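Local coordinates for NAD-dependent aldehyde dehydrogenase (Sinorhizobium meliloti, PDB 3U4J), which probably oxidises aldehydes to carboxylic acids with NAD or NADP as the electron acceptor, as other members of the aldehyde dehydrogenase family do, at residues G77-P80 against R81-G84; L107-S110 against L111-K115; V252-K255 against L256-A260; A319-E322 against R323-I327; R453-I456 against N457-I460. One frame throughout, in Å; residues are numbered along the deposited sequence.

Interaction 1 (G77-P80 against R81-G84); sequences GPWP and RMSG
G77-P80 and R81-G84 fold round a compact turn in which the carbonyl of P78 receives two weak bonds, from R81 N and M82 N, while M82 N also bonds W79 O at 3.2 Å. Outside this turn the R81 side chain doubles back, bending at chi3 (-74°), and its guanidinium turns its edge toward G77 O, which lies somewhat out of the guanidinium plane. R81 NH2 donates to G77 O at 2.8 Å, in the carbonyl plane, and R81 NE adds a long, weak second bond to the same oxygen. The P80 ring lies alongside and covers one face of the guanidinium, P80 CG to R81 NH2 being 3.6 Å. R81 NH2 also bonds F74 O, so the flat group is held by two backbone carbonyls and a proline.

On the other flank, W79 has CG opposite its own backbone N (chi1 -176°), which carries the indole out beside M82, a selenomethionine whose selenium approaches obliquely, M82 SE to W79 CE3 being 3.8 Å. W79 NE1 is fixed by I186 O, and L90 packs on both side chains. This is a Met-aromatic contact in the connection from helix 60-75 to helix 84-100, where S83 is the N-cap: its hydroxyl caps a first-turn backbone N and E86 OE2 accepts from S83 N, a capping box.

Interaction 2 (L107-S110 against L111-K115); sequences LIES and LEVGK
L107 and L111 pack at a slant one turn apart on the last turns of helix 102-113, an alpha-helix that G114, with its positive phi, brings to a close. L111 CG sits opposite its own carbonyl carbon (chi1 -73°), which lays the side chain back along the helix, and L107 CD1 meets L111 CG at 3.9 Å. L111 lies beside L17, a residue of the calcium site.

I108 and E112 run alongside each other. E112 extends beyond CG, and the flank of its carboxylate rests on the branch methyl CG2 of I108, with E112 OE2 3.4 Å from I108 CG2; its other oxygen, OE1, takes a bond from G202 N. E109 instead folds at chi2 (-67°), bringing its carboxylate to T203 OG1 and F175 N, past the V113 methyl CG2. K115 curls at chi3 and chi4 beside it, and its amine goes to N172 O and, as a salt bridge, to E123.

The chain leaving the helix is gripped by S110. G114 N bonds S110 O at 2.8 Å. S110 OG, set opposite the serine's backbone N (chi1 -178°), reaches forward and donates to K115 O, also at 2.8 Å, almost straight onto the end of the carbonyl. With an alanine in place of S110, K115 O would probably lose its hydroxyl donor and the turn after the helix would be held less firmly. Between the two glutamates sits a water that donates to E109 OE2 at 2.9 Å and to E112 OE1 at 2.7 Å.

Interaction 3 (V252-K255 against L256-A260); sequences VGTK and LGEIA
G257 N donates to G253 O at 2.7 Å, with 156° at the hydrogen, the shortest of the sound backbone bonds in this part of helix 250-261. L256 N to V252 O, at 3.0 Å, and I259 N to K255 O, at 3.2 Å, continue the same alpha-helical ladder. The glycines G253 and G257 lie one turn apart. K255 projects with CG opposite its backbone N (chi1 175°), so that its first methylenes run beside I259, K255 CG meeting I259 CD1 at 4.1 Å. V252 CG1 and L256 CD1 approach more loosely, at 4.4 Å.

E258 stands one turn past T254, its acid directed to the subunit boundary, where OE1 makes a long, weak ion pair with R262 of the third subunit. With an alanine in place of E258, that arginine would probably lose this distant carboxylate and the packing against A261 of the third subunit would thin. T254 OG1 turns back to R251 O, and T254 likewise packs on A261 of the third subunit.

The helix links strands 243-247 and 266-270 in a beta-alpha-beta crossover: V252 and L256 press on F246 of the first strand, while L256 and I259 reach A236 of helix 231-237.

Interaction 4 (A319-E322 against R323-I327); sequences ALME and RLLDI
M321, a selenomethionine, leaves the helix with CG opposite its backbone N (chi1 -168°) and then curls at chi2 (55°) and again at chi3, which swings its selenium forward over the leucines of the next turn. L325 leans back to meet it, CG opposite its own carbonyl carbon (chi1 -64°). The two chains cross at a slant: M321 CG lies 3.8 Å from L325 CD1, and M321 SE comes to 4.0 Å from L325 CG. L324 enters from the adjoining flank with its CD2 methyl, again 4.0 Å from M321 SE. The selenium thus touches two successive leucines, and the side-chain contact is purely apolar.

Beneath them the backbone is regular where the apolar residues sit. L325 N bonds M321 O at 2.8 Å and L324 N bonds L320 O at 2.9 Å. The exposed flank is slacker: R323 N to A319 O is a weak bond of 3.4 Å, and D326 N reaches E322 O at 3.2 Å. R323 runs its aliphatic part back past A319, CD lying 3.7 Å from A319 O, before a long, weak ion pair with D286. D326 OD1 forms salt bridges with R329 and K330.

Helix 317-330 thus rests on the sheet through M321 and L324, on T410 and L408 of strand 407-413, and through L320, on strand 307-313, while A319 and R323 pack against L285 of helix 285-297.

Interaction 5 (R453-I456 against N457-I460); sequences RCWI and NSVI
W455 and S458 meet at the bend where strand 453-456 gives way to the following loop. The hydroxyl comes to the edge of the indole, in its plane, S458 OG lying 3.3 Å from W455 CD1, and S458 O reaches W455 CB at 3.2 Å. The loop then passes over one face of the ring: I460 N sits 3.7 Å above the plane, displaced toward the rim, and I460 O is 3.4 Å from W455 CZ2. What covers this face is thus backbone, peptide against indole.

The serine is set by its bond to the strand. S458 OG donates to I456 O at 2.8 Å, from well above that carbonyl plane, and it can do so because OG is tucked between the backbone N and the carbonyl carbon (chi1 45°). N457, with positive phi, makes the reversal that brings S458 back.

Further out, W455 NE1 bonds D461 O and S458 O takes a bond from S433, on strand 431-435, which pairs parallel with 453-456. H495 of the third subunit meets the W455 ring with planes about 25° apart, and residues 453-456 pair in a parallel ladder with that chain, carrying the sheet across the interface. Since its N-H is paired and loop and neighbouring subunit both lie against it, the indole is likely to have little freedom to turn, with the buried serine hydroxyl satisfied by the chain's own carbonyl.

Overall arrangement
The five contacts follow one another along the chain without touching; interactions 2 and 5, like 4 and 5, come within about 10 Å at their nearest atoms. Interactions 2 and 5 are buried, 2 with many bonded polar side chains, 5 with a serine hydroxyl and an indole N-H; interaction 1 is a surface turn, and 3 and 4 are half-covered helices. Interactions 3 and 4 lie against different sheets, and interaction 5 belongs to the one 4 covers. Aromatic rings take part in 1 and 5, and 1 adds an arginine bonded to backbone carbonyls, whereas aliphatic packing dominates 4. Interactions 3, 4 and 5 reach the third subunit, 4 only through I327; 1 and 5 reach the second.

Interaction 1 (G77-P80 against R81-G84)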
loop_
_atom_site.group_PDB
_atom_site.type_symbol
_atom_site.label_atom_id
_atom_site.label_comp_id
_atom_site.label_asym_id
_atom_site.label_seq_id
_atom_site.Cartn_x
_atom_site.Cartn_y
_atom_site.Cartn_z
ATOM N N GLY A 77 5.284 30.775 -0.716
ATOM C CA GLY A 77 6.708 30.418 -0.702
ATOM C C GLY A 77 6.949 29.134 -1.477
ATOM O O GLY A 77 6.004 28.492 -1.920
ATOM N N PRO A 78 8.222 28.754 -1.660
ATOM C CA PRO A 78 8.544 27.614 -2.516
ATOM C C PRO A 78 8.364 26.206 -1.879
ATOM O O PRO A 78 8.240 25.227 -2.611
ATOM C CB PRO A 78 10.016 27.877 -2.863
ATOM C CG PRO A 78 10.533 28.593 -1.659
ATOM C CD PRO A 78 9.415 29.566 -1.389
ATOM N N TRP A 79 8.325 26.105 -0.548
ATOM C CA TRP A 79 8.378 24.786 0.131
ATOM C C TRP A 79 7.363 23.760 -0.375
ATOM O O TRP A 79 7.763 22.666 -0.796
ATOM C CB TRP A 79 8.326 24.946 1.661
ATOM C CG TRP A 79 8.456 23.677 2.469
ATOM C CD1 TRP A 79 7.461 23.012 3.107
ATOM C CD2 TRP A 79 9.663 22.958 2.739
ATOM N NE1 TRP A 79 7.974 21.911 3.771
ATOM C CE2 TRP A 79 9.329 21.864 3.556
ATOM C CE3 TRP A 79 11.012 23.138 2.372
ATOM C CZ2 TRP A 79 10.298 20.937 4.005
ATOM C CZ3 TRP A 79 11.967 22.234 2.826
ATOM C CH2 TRP A 79 11.600 21.141 3.626
ATOM N N PRO A 80 6.050 24.093 -0.366
ATOM C CA PRO A 80 5.149 23.043 -0.795
ATOM C C PRO A 80 5.219 22.768 -2.279
ATOM O O PRO A 80 4.783 21.709 -2.687
ATOM C CB PRO A 80 3.755 23.578 -0.403
ATOM C CG PRO A 80 3.906 25.014 -0.405
ATOM C CD PRO A 80 5.304 25.284 0.086
ATOM N N ARG A 81 5.774 23.699 -3.065
ATOM C CA ARG A 81 5.913 23.538 -4.522
ATOM C C ARG A 81 7.220 22.809 -4.926
ATOM O O ARG A 81 7.386 22.406 -6.083
ATOM C CB ARG A 81 5.791 24.908 -5.242
ATOM C CG ARG A 81 4.306 25.269 -5.537
ATOM C CD ARG A 81 4.059 26.773 -5.733
ATOM N NE ARG A 81 4.116 27.464 -4.439
ATOM C CZ ARG A 81 3.164 27.398 -3.501
ATOM N NH1 ARG A 81 2.056 26.687 -3.722
ATOM N NH2 ARG A 81 3.315 28.037 -2.340
HETATM N N MSE A 82 8.126 22.628 -3.971
HETATM C CA MSE A 82 9.335 21.831 -4.184
HETATM C C MSE A 82 9.041 20.339 -4.409
HETATM O O MSE A 82 8.003 19.846 -4.011
HETATM C CB MSE A 82 10.233 21.957 -2.964
HETATM C CG MSE A 82 11.096 23.184 -2.971
HETATM SE SE MSE A 82 12.094 23.197 -1.283
HETATM C CE MSE A 82 13.130 24.840 -1.573
ATOM N N SER A 83 9.955 19.604 -5.035
ATOM C CA SER A 83 9.761 18.141 -5.139
ATOM C C SER A 83 9.943 17.549 -3.743
ATOM O O SER A 83 10.552 18.193 -2.863
ATOM C CB SER A 83 10.774 17.512 -6.084
ATOM O OG SER A 83 12.094 17.753 -5.623
ATOM N N GLY A 84 9.422 16.346 -3.535
ATOM C CA GLY A 84 9.725 15.579 -2.343
ATOM C C GLY A 84 11.235 15.433 -2.158
ATOM O O GLY A 84 11.758 15.593 -1.052
#

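Interaction 2 (L107-S110 against L111-K115)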
loop_
_atom_site.group_PDB
_atom_site.type_symbol
_atom_site.label_atom_id
_atom_site.label_comp_id
_atom_site.label_asym_id
_atom_site.label_seq_id
_atom_site.Cartn_x
_atom_site.Cartn_y
_atom_site.Cartn_z
ATOM N N LEU A 107 23.196 18.408 26.315
ATOM C CA LEU A 107 23.399 19.230 27.515
ATOM C C LEU A 107 22.216 20.182 27.791
ATOM O O LEU A 107 21.748 20.296 28.933
ATOM C CB LEU A 107 24.740 19.980 27.459
ATOM C CG LEU A 107 25.038 20.886 28.683
ATOM C CD1 LEU A 107 25.097 20.083 30.027
ATOM C CD2 LEU A 107 26.316 21.683 28.468
ATOM N N ILE A 108 21.730 20.859 26.752
ATOM C CA ILE A 108 20.540 21.712 26.887
ATOM C C ILE A 108 19.373 20.891 27.492
ATOM O O ILE A 108 18.794 21.290 28.501
ATOM C CB ILE A 108 20.144 22.361 25.540
ATOM C CG1 ILE A 108 21.260 23.264 25.029
ATOM C CG2 ILE A 108 18.822 23.219 25.665
ATOM C CD1 ILE A 108 20.908 23.881 23.652
ATOM N N GLU A 109 19.072 19.727 26.894
ATOM C CA GLU A 109 17.932 18.912 27.312
ATOM C C GLU A 109 18.114 18.512 28.757
ATOM O O GLU A 109 17.168 18.540 29.528
ATOM C CB GLU A 109 17.808 17.599 26.507
ATOM C CG GLU A 109 17.121 17.653 25.163
ATOM C CD GLU A 109 15.622 17.958 25.184
ATOM O OE1 GLU A 109 14.788 17.032 24.963
ATOM O OE2 GLU A 109 15.301 19.141 25.362
ATOM N N SER A 110 19.330 18.109 29.105
ATOM C CA SER A 110 19.637 17.651 30.466
ATOM C C SER A 110 19.386 18.762 31.491
ATOM O O SER A 110 18.707 18.564 32.524
ATOM C CB SER A 110 21.096 17.182 30.543
ATOM O OG SER A 110 21.395 16.698 31.832
ATOM N N LEU A 111 19.947 19.931 31.202
ATOM C CA LEU A 111 19.821 21.070 32.102
ATOM C C LEU A 111 18.373 21.552 32.266
ATOM O O LEU A 111 17.952 21.879 33.369
ATOM C CB LEU A 111 20.707 22.212 31.601
ATOM C CG LEU A 111 22.222 22.040 31.788
ATOM C CD1 LEU A 111 22.992 23.195 31.068
ATOM C CD2 LEU A 111 22.550 21.978 33.258
ATOM N N GLU A 112 17.624 21.631 31.161
ATOM C CA GLU A 112 16.284 22.196 31.204
ATOM C C GLU A 112 15.261 21.183 31.688
ATOM O O GLU A 112 14.321 21.547 32.387
ATOM C CB GLU A 112 15.853 22.753 29.837
ATOM C CG GLU A 112 16.754 23.865 29.330
ATOM C CD GLU A 112 16.290 24.490 28.026
ATOM O OE1 GLU A 112 15.241 24.086 27.467
ATOM O OE2 GLU A 112 16.989 25.411 27.555
ATOM N N VAL A 113 15.429 19.925 31.299
ATOM C CA VAL A 113 14.444 18.912 31.638
ATOM C C VAL A 113 14.796 18.198 32.964
ATOM O O VAL A 113 13.905 17.715 33.620
ATOM C CB VAL A 113 14.262 17.846 30.490
ATOM C CG1 VAL A 113 13.290 16.730 30.898
ATOM C CG2 VAL A 113 13.824 18.501 29.186
ATOM N N GLY A 114 16.070 18.136 33.343
ATOM C CA GLY A 114 16.497 17.275 34.461
ATOM C C GLY A 114 16.719 15.832 34.030
ATOM O O GLY A 114 16.747 14.927 34.848
ATOM N N LYS A 115 16.882 15.637 32.729
ATOM C CA LYS A 115 17.069 14.337 32.111
ATOM C C LYS A 115 18.527 13.940 32.279
ATOM O O LYS A 115 19.421 14.759 32.039
ATOM C CB LYS A 115 16.765 14.502 30.615
ATOM C CG LYS A 115 16.450 13.282 29.808
ATOM C CD LYS A 115 16.195 13.713 28.342
ATOM C CE LYS A 115 14.803 14.319 28.152
ATOM N NZ LYS A 115 13.730 13.288 28.233
HETATM O O HOH W 1 15.148 21.960 25.862
#

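Interaction 3 (V252-K255 against L256-A260)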
loop_
_atom_site.group_PDB
_atom_site.type_symbol
_atom_site.label_atom_id
_atom_site.label_comp_id
_atom_site.label_asym_id
_atom_site.label_seq_id
_atom_site.Cartn_x
_atom_site.Cartn_y
_atom_site.Cartn_z
ATOM N N VAL A 252 -5.619 19.304 29.117
ATOM C CA VAL A 252 -5.259 20.378 28.185
ATOM C C VAL A 252 -5.646 20.030 26.746
ATOM O O VAL A 252 -6.163 20.888 26.012
ATOM C CB VAL A 252 -3.754 20.780 28.295
ATOM C CG1 VAL A 252 -3.367 21.828 27.220
ATOM C CG2 VAL A 252 -3.454 21.362 29.682
ATOM N N GLY A 253 -5.429 18.774 26.340
ATOM C CA GLY A 253 -5.811 18.349 24.988
ATOM C C GLY A 253 -7.307 18.429 24.699
ATOM O O GLY A 253 -7.723 18.830 23.612
ATOM N N THR A 254 -8.123 18.032 25.668
ATOM C CA THR A 254 -9.563 18.075 25.500
ATOM C C THR A 254 -9.992 19.543 25.315
ATOM O O THR A 254 -10.751 19.857 24.397
ATOM C CB THR A 254 -10.307 17.461 26.702
ATOM O OG1 THR A 254 -9.997 18.230 27.853
ATOM C CG2 THR A 254 -9.877 16.015 26.973
ATOM N N LYS A 255 -9.469 20.433 26.151
ATOM C CA LYS A 255 -9.787 21.857 26.024
ATOM C C LYS A 255 -9.395 22.416 24.657
ATOM O O LYS A 255 -10.188 23.109 24.024
ATOM C CB LYS A 255 -9.131 22.667 27.158
ATOM C CG LYS A 255 -9.311 24.200 27.045
ATOM C CD LYS A 255 -8.704 24.933 28.267
ATOM C CE LYS A 255 -9.592 24.807 29.535
ATOM N NZ LYS A 255 -9.552 23.454 30.212
ATOM N N LEU A 256 -8.172 22.122 24.199
ATOM C CA LEU A 256 -7.750 22.570 22.861
ATOM C C LEU A 256 -8.551 21.941 21.761
ATOM O O LEU A 256 -8.837 22.588 20.775
ATOM C CB LEU A 256 -6.256 22.338 22.619
ATOM C CG LEU A 256 -5.343 23.268 23.424
ATOM C CD1 LEU A 256 -3.934 22.914 23.043
ATOM C CD2 LEU A 256 -5.605 24.766 23.144
ATOM N N GLY A 257 -8.899 20.670 21.945
ATOM C CA GLY A 257 -9.785 19.959 21.036
ATOM C C GLY A 257 -11.137 20.659 20.907
ATOM O O GLY A 257 -11.605 20.906 19.802
ATOM N N GLU A 258 -11.758 21.019 22.027
ATOM C CA GLU A 258 -13.081 21.665 21.927
ATOM C C GLU A 258 -12.989 22.992 21.175
ATOM O O GLU A 258 -13.850 23.304 20.341
ATOM C CB GLU A 258 -13.698 21.905 23.297
ATOM C CG GLU A 258 -13.495 20.768 24.294
ATOM C CD GLU A 258 -13.986 21.136 25.685
ATOM O OE1 GLU A 258 -15.022 21.842 25.781
ATOM O OE2 GLU A 258 -13.361 20.690 26.671
ATOM N N ILE A 259 -11.946 23.766 21.467
ATOM C CA ILE A 259 -11.768 25.079 20.814
ATOM C C ILE A 259 -11.585 24.903 19.314
ATOM O O ILE A 259 -12.252 25.561 18.501
ATOM C CB ILE A 259 -10.556 25.835 21.403
ATOM C CG1 ILE A 259 -10.863 26.263 22.843
ATOM C CG2 ILE A 259 -10.177 27.019 20.500
ATOM C CD1 ILE A 259 -9.625 26.607 23.681
ATOM N N ALA A 260 -10.690 23.977 18.951
ATOM C CA ALA A 260 -10.435 23.658 17.540
ATOM C C ALA A 260 -11.658 23.167 16.813
ATOM O O ALA A 260 -11.837 23.458 15.625
ATOM C CB ALA A 260 -9.264 22.627 17.385
#

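Interaction 4 (A319-E322 against R323-I327)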
loop_
_atom_site.group_PDB
_atom_site.type_symbol
_atom_site.label_atom_id
_atom_site.label_comp_id
_atom_site.label_asym_id
_atom_site.label_seq_id
_atom_site.Cartn_x
_atom_site.Cartn_y
_atom_site.Cartn_z
ATOM N N ALA A 319 8.845 -13.836 43.160
ATOM C CA ALA A 319 10.135 -13.912 42.491
ATOM C C ALA A 319 10.422 -12.634 41.688
ATOM O O ALA A 319 11.575 -12.182 41.614
ATOM C CB ALA A 319 10.230 -15.153 41.605
ATOM N N LEU A 320 9.369 -12.045 41.118
ATOM C CA LEU A 320 9.533 -10.864 40.265
ATOM C C LEU A 320 9.805 -9.650 41.149
ATOM O O LEU A 320 10.729 -8.905 40.880
ATOM C CB LEU A 320 8.303 -10.619 39.378
ATOM C CG LEU A 320 8.424 -9.472 38.365
ATOM C CD1 LEU A 320 9.279 -9.913 37.151
ATOM C CD2 LEU A 320 7.052 -9.076 37.892
HETATM N N MSE A 321 9.009 -9.486 42.202
HETATM C CA MSE A 321 9.176 -8.395 43.177
HETATM C C MSE A 321 10.579 -8.352 43.785
HETATM O O MSE A 321 11.189 -7.294 43.863
HETATM C CB MSE A 321 8.113 -8.496 44.285
HETATM C CG MSE A 321 8.002 -7.269 45.180
HETATM SE SE MSE A 321 7.683 -5.582 44.130
HETATM C CE MSE A 321 5.786 -5.832 43.719
ATOM N N GLU A 322 11.088 -9.512 44.203
ATOM C CA GLU A 322 12.456 -9.632 44.752
ATOM C C GLU A 322 13.519 -9.098 43.765
ATOM O O GLU A 322 14.463 -8.403 44.150
ATOM C CB GLU A 322 12.707 -11.113 45.089
ATOM C CG GLU A 322 13.843 -11.431 46.023
ATOM C CD GLU A 322 13.879 -12.942 46.350
ATOM O OE1 GLU A 322 12.880 -13.467 46.916
ATOM O OE2 GLU A 322 14.898 -13.606 46.028
ATOM N N ARG A 323 13.367 -9.429 42.487
ATOM C CA ARG A 323 14.303 -8.962 41.452
ATOM C C ARG A 323 14.125 -7.459 41.169
ATOM O O ARG A 323 15.109 -6.718 41.045
ATOM C CB ARG A 323 14.144 -9.804 40.181
ATOM C CG ARG A 323 14.943 -11.108 40.270
ATOM C CD ARG A 323 14.463 -12.236 39.359
ATOM N NE ARG A 323 14.763 -13.493 40.056
ATOM C CZ ARG A 323 14.721 -14.714 39.533
ATOM N NH1 ARG A 323 14.399 -14.902 38.262
ATOM N NH2 ARG A 323 15.019 -15.758 40.297
ATOM N N LEU A 324 12.868 -7.027 41.095
ATOM C CA LEU A 324 12.538 -5.617 40.855
ATOM C C LEU A 324 13.068 -4.713 41.972
ATOM O O LEU A 324 13.655 -3.675 41.711
ATOM C CB LEU A 324 11.040 -5.440 40.725
ATOM C CG LEU A 324 10.587 -3.974 40.663
ATOM C CD1 LEU A 324 11.135 -3.268 39.396
ATOM C CD2 LEU A 324 9.098 -3.906 40.726
ATOM N N LEU A 325 12.882 -5.131 43.221
ATOM C CA LEU A 325 13.354 -4.332 44.349
ATOM C C LEU A 325 14.869 -4.284 44.444
ATOM O O LEU A 325 15.444 -3.254 44.811
ATOM C CB LEU A 325 12.727 -4.805 45.661
ATOM C CG LEU A 325 11.214 -4.633 45.753
ATOM C CD1 LEU A 325 10.745 -5.337 47.032
ATOM C CD2 LEU A 325 10.780 -3.167 45.762
ATOM N N ASP A 326 15.525 -5.376 44.079
ATOM C CA ASP A 326 16.981 -5.372 44.042
ATOM C C ASP A 326 17.514 -4.340 43.041
ATOM O O ASP A 326 18.459 -3.592 43.343
ATOM C CB ASP A 326 17.533 -6.768 43.732
ATOM C CG ASP A 326 19.015 -6.888 44.058
ATOM O OD1 ASP A 326 19.400 -6.546 45.205
ATOM O OD2 ASP A 326 19.799 -7.317 43.178
ATOM N N ILE A 327 16.913 -4.288 41.851
ATOM C CA ILE A 327 17.308 -3.274 40.864
ATOM C C ILE A 327 17.008 -1.882 41.429
ATOM O O ILE A 327 17.844 -0.980 41.357
ATOM C CB ILE A 327 16.629 -3.498 39.472
ATOM C CG1 ILE A 327 17.195 -4.769 38.807
ATOM C CG2 ILE A 327 16.867 -2.317 38.560
ATOM C CD1 ILE A 327 16.298 -5.399 37.696
#

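Interaction 5 (R453-I456 against N457-I460)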
loop_
_atom_site.group_PDB
_atom_site.type_symbol
_atom_site.label_atom_id
_atom_site.label_comp_id
_atom_site.label_asym_id
_atom_site.label_seq_id
_atom_site.Cartn_x
_atom_site.Cartn_y
_atom_site.Cartn_z
ATOM N N ARG A 453 0.101 1.485 21.336
ATOM C CA ARG A 453 1.546 1.274 21.327
ATOM C C ARG A 453 1.791 0.067 22.222
ATOM O O ARG A 453 1.675 0.170 23.457
ATOM C CB ARG A 453 2.298 2.513 21.861
ATOM C CG ARG A 453 2.039 3.792 21.053
ATOM C CD ARG A 453 2.708 5.019 21.668
ATOM N NE ARG A 453 4.184 5.009 21.516
ATOM C CZ ARG A 453 4.957 6.080 21.732
ATOM N NH1 ARG A 453 4.392 7.246 22.034
ATOM N NH2 ARG A 453 6.283 6.017 21.594
ATOM N N CYS A 454 2.068 -1.082 21.603
ATOM C CA CYS A 454 2.157 -2.326 22.349
ATOM C C CYS A 454 3.526 -2.921 22.214
ATOM O O CYS A 454 4.213 -2.672 21.214
ATOM C CB CYS A 454 1.096 -3.300 21.820
ATOM S SG CYS A 454 -0.552 -2.874 22.379
ATOM N N TRP A 455 3.927 -3.696 23.229
ATOM C CA TRP A 455 5.216 -4.352 23.227
ATOM C C TRP A 455 5.026 -5.782 23.753
ATOM O O TRP A 455 4.199 -6.010 24.649
ATOM C CB TRP A 455 6.201 -3.674 24.174
ATOM C CG TRP A 455 6.858 -2.479 23.683
ATOM C CD1 TRP A 455 8.114 -2.399 23.171
ATOM C CD2 TRP A 455 6.322 -1.155 23.669
ATOM N NE1 TRP A 455 8.408 -1.089 22.840
ATOM C CE2 TRP A 455 7.320 -0.306 23.138
ATOM C CE3 TRP A 455 5.091 -0.598 24.052
ATOM C CZ2 TRP A 455 7.122 1.077 22.960
ATOM C CZ3 TRP A 455 4.906 0.782 23.896
ATOM C CH2 TRP A 455 5.919 1.597 23.353
ATOM N N ILE A 456 5.779 -6.719 23.187
ATOM C CA ILE A 456 5.881 -8.057 23.777
ATOM C C ILE A 456 7.319 -8.255 24.243
ATOM O O ILE A 456 8.250 -8.026 23.461
ATOM C CB ILE A 456 5.431 -9.202 22.780
ATOM C CG1 ILE A 456 3.912 -9.176 22.607
ATOM C CG2 ILE A 456 5.861 -10.608 23.332
ATOM C CD1 ILE A 456 3.370 -10.104 21.539
ATOM N N ASN A 457 7.510 -8.644 25.510
ATOM C CA ASN A 457 8.860 -8.923 26.043
ATOM C C ASN A 457 9.829 -7.747 25.901
ATOM O O ASN A 457 11.037 -7.912 25.622
ATOM C CB ASN A 457 9.446 -10.194 25.403
ATOM C CG ASN A 457 8.629 -11.443 25.727
ATOM O OD1 ASN A 457 8.553 -12.389 24.919
ATOM N ND2 ASN A 457 8.019 -11.460 26.907
ATOM N N SER A 458 9.280 -6.552 26.049
ATOM C CA SER A 458 10.045 -5.339 25.869
ATOM C C SER A 458 9.185 -4.180 26.369
ATOM O O SER A 458 8.015 -4.359 26.721
ATOM C CB SER A 458 10.425 -5.160 24.377
ATOM O OG SER A 458 9.311 -5.412 23.544
ATOM N N VAL A 459 9.763 -2.987 26.431
ATOM C CA VAL A 459 9.027 -1.813 26.897
ATOM C C VAL A 459 9.811 -0.574 26.445
ATOM O O VAL A 459 11.028 -0.651 26.215
ATOM C CB VAL A 459 8.830 -1.841 28.441
ATOM C CG1 VAL A 459 10.180 -1.682 29.163
ATOM C CG2 VAL A 459 7.860 -0.769 28.902
ATOM N N ILE A 460 9.095 0.534 26.290
ATOM C CA ILE A 460 9.654 1.874 25.980
ATOM C C ILE A 460 10.224 1.994 24.551
ATOM O O ILE A 460 9.832 2.905 23.796
ATOM C CB ILE A 460 10.723 2.363 27.012
ATOM C CG1 ILE A 460 10.202 2.400 28.464
ATOM C CG2 ILE A 460 11.321 3.723 26.576
ATOM C CD1 ILE A 460 8.967 3.306 28.726
#